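Local structure of enterobactin synthetase component F-related protein (Vibrio cholerae serotype O1, 4OXI) at residues Lys291-Glu296 with Leu317-Leu322. The protein probably activates glycine with ATP as an adenylation enzyme, and binds glycyl-adenosine-5'-phosphate in its pocket. Sequence-based numbering, arbitrary orientation.
Sequences KLSPAE and LQRQTL
R319 reaches across to E296 and forms a salt bridge through a single carboxylate oxygen. OE1 of E296 lies 2.5 Å from R319 NH1, with an N-H...O angle of 162°, and accepts a second, weak bond from R319 NE at 3.1 Å. NH1 meets OE1 on the syn side but 30° out of the carboxylate plane, although the oxygen itself sits within the guanidinium plane. E296 CG lies beside the backbone N (chi1 -64°), and a bend at chi2 brings the carboxylate to R319. S293 CB sits over the rim of one guanidinium face, 3.5 Å from R319 NH1; over that same face, L292 O comes to 3.2 Å from R319 CD. Over the carboxylate face opposite to NH1, T321 CG2 packs 3.6 Å from E296 OE1, while A295 CB meets T321 OG1 at 3.5 Å. This surface contact, within the AMP-binding enzyme family sequence, joins the helices flanking strand 305-308 in the chain: the start of 294-301, where S293 holds the N-cap position without a side-chain capping bond, and the end of 311-318, closed by a Schellman motif with Q320 as C-prime residue. Within that turn, Q320 N bonds to L317 O. T321 OG1, between its backbone N and carbonyl carbon, bonds to A316 O, consistent with CG2 turning to E296. Farther out, P294 rests on V312 and L322 on I313 and A316.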
loop_
_atom_site.group_PDB
_atom_site.type_symbol
_atom_site.label_atom_id
_atom_site.label_comp_id
_atom_site.label_asym_id
_atom_site.label_seq_id
_atom_site.Cartn_x
_atom_site.Cartn_y
_atom_site.Cartn_z
ATOM N N LYS A 291 -4.333 15.108 5.259
ATOM C CA LYS A 291 -3.509 14.541 4.200
ATOM C C LYS A 291 -3.087 15.623 3.228
ATOM O O LYS A 291 -2.053 15.501 2.558
ATOM C CB LYS A 291 -4.257 13.421 3.465
ATOM C CG LYS A 291 -3.835 12.016 3.914
ATOM C CD LYS A 291 -4.931 10.973 3.700
ATOM C CE LYS A 291 -4.934 10.432 2.284
ATOM N NZ LYS A 291 -3.625 9.825 1.907
ATOM N N LEU A 292 -3.876 16.691 3.174
ATOM C CA LEU A 292 -3.578 17.797 2.277
ATOM C C LEU A 292 -2.656 18.839 2.911
ATOM O O LEU A 292 -2.251 19.792 2.241
ATOM C CB LEU A 292 -4.863 18.438 1.739
ATOM C CG LEU A 292 -5.599 17.553 0.735
ATOM C CD1 LEU A 292 -6.769 18.285 0.112
ATOM C CD2 LEU A 292 -4.637 17.068 -0.338
ATOM N N SER A 293 -2.310 18.654 4.184
ATOM C CA SER A 293 -1.272 19.493 4.792
ATOM C C SER A 293 -0.209 18.647 5.508
ATOM O O SER A 293 -0.125 18.637 6.739
ATOM C CB SER A 293 -1.900 20.500 5.748
ATOM O OG SER A 293 -2.793 19.850 6.625
ATOM N N PRO A 294 0.613 17.931 4.732
ATOM C CA PRO A 294 1.527 16.967 5.349
ATOM C C PRO A 294 2.661 17.620 6.144
ATOM O O PRO A 294 2.978 17.149 7.241
ATOM C CB PRO A 294 2.064 16.179 4.145
ATOM C CG PRO A 294 1.939 17.129 2.993
ATOM C CD PRO A 294 0.681 17.901 3.259
ATOM N N ALA A 295 3.251 18.687 5.613
ATOM C CA ALA A 295 4.325 19.373 6.315
ATOM C C ALA A 295 3.850 19.961 7.644
ATOM O O ALA A 295 4.543 19.865 8.666
ATOM C CB ALA A 295 4.933 20.452 5.430
ATOM N N GLU A 296 2.673 20.576 7.641
ATOM C CA GLU A 296 2.104 21.063 8.898
ATOM C C GLU A 296 1.849 19.928 9.887
ATOM O O GLU A 296 2.051 20.093 11.091
ATOM C CB GLU A 296 0.806 21.829 8.666
ATOM C CG GLU A 296 0.959 23.101 7.855
ATOM C CD GLU A 296 0.632 22.886 6.393
ATOM O OE1 GLU A 296 -0.149 23.689 5.832
ATOM O OE2 GLU A 296 1.149 21.908 5.802
ATOM N N LEU A 317 5.094 22.157 -1.272
ATOM C CA LEU A 317 5.640 23.322 -1.971
ATOM C C LEU A 317 4.554 24.273 -2.452
ATOM O O LEU A 317 4.726 25.498 -2.406
ATOM C CB LEU A 317 6.506 22.893 -3.156
ATOM C CG LEU A 317 7.880 22.364 -2.757
ATOM C CD1 LEU A 317 8.601 21.738 -3.942
ATOM C CD2 LEU A 317 8.706 23.479 -2.142
ATOM N N GLN A 318 3.440 23.710 -2.918
ATOM C CA GLN A 318 2.321 24.516 -3.396
ATOM C C GLN A 318 1.727 25.350 -2.263
ATOM O O GLN A 318 1.288 26.479 -2.480
ATOM C CB GLN A 318 1.251 23.632 -4.058
ATOM C CG GLN A 318 1.643 23.155 -5.465
ATOM C CD GLN A 318 0.914 21.885 -5.920
ATOM O OE1 GLN A 318 -0.086 21.468 -5.322
ATOM N NE2 GLN A 318 1.425 21.264 -6.986
ATOM N N ARG A 319 1.736 24.800 -1.053
ATOM C CA ARG A 319 1.198 25.503 0.108
ATOM C C ARG A 319 2.218 26.412 0.782
ATOM O O ARG A 319 1.943 26.961 1.848
ATOM C CB ARG A 319 0.692 24.497 1.138
ATOM C CG ARG A 319 -0.347 23.543 0.602
ATOM C CD ARG A 319 -0.574 22.422 1.589
ATOM N NE ARG A 319 -0.877 22.949 2.917
ATOM C CZ ARG A 319 -2.096 23.316 3.305
ATOM N NH1 ARG A 319 -2.295 23.781 4.534
ATOM N NH2 ARG A 319 -3.117 23.212 2.460
ATOM N N GLN A 320 3.397 26.544 0.174
ATOM C CA GLN A 320 4.472 27.381 0.711
ATOM C C GLN A 320 4.843 27.002 2.151
ATOM O O GLN A 320 4.936 27.869 3.015
ATOM C CB GLN A 320 4.068 28.861 0.628
ATOM C CG GLN A 320 3.348 29.230 -0.682
ATOM C CD GLN A 320 2.799 30.655 -0.697
ATOM O OE1 GLN A 320 3.288 31.535 0.019
ATOM N NE2 GLN A 320 1.777 30.883 -1.515
ATOM N N THR A 321 5.051 25.708 2.404
ATOM C CA THR A 321 5.350 25.220 3.752
ATOM C C THR A 321 6.719 24.565 3.855
ATOM O O THR A 321 7.117 24.109 4.930
ATOM C CB THR A 321 4.306 24.185 4.249
ATOM O OG1 THR A 321 4.146 23.143 3.272
ATOM C CG2 THR A 321 2.972 24.843 4.508
ATOM N N LEU A 322 7.434 24.507 2.740
ATOM C CA LEU A 322 8.687 23.773 2.702
ATOM C C LEU A 322 9.879 24.712 2.699
ATOM O O LEU A 322 10.722 24.647 1.805
ATOM C CB LEU A 322 8.749 22.895 1.449
ATOM C CG LEU A 322 8.528 21.387 1.552
ATOM C CD1 LEU A 322 9.198 20.675 0.378
ATOM C CD2 LEU A 322 9.028 20.834 2.873
#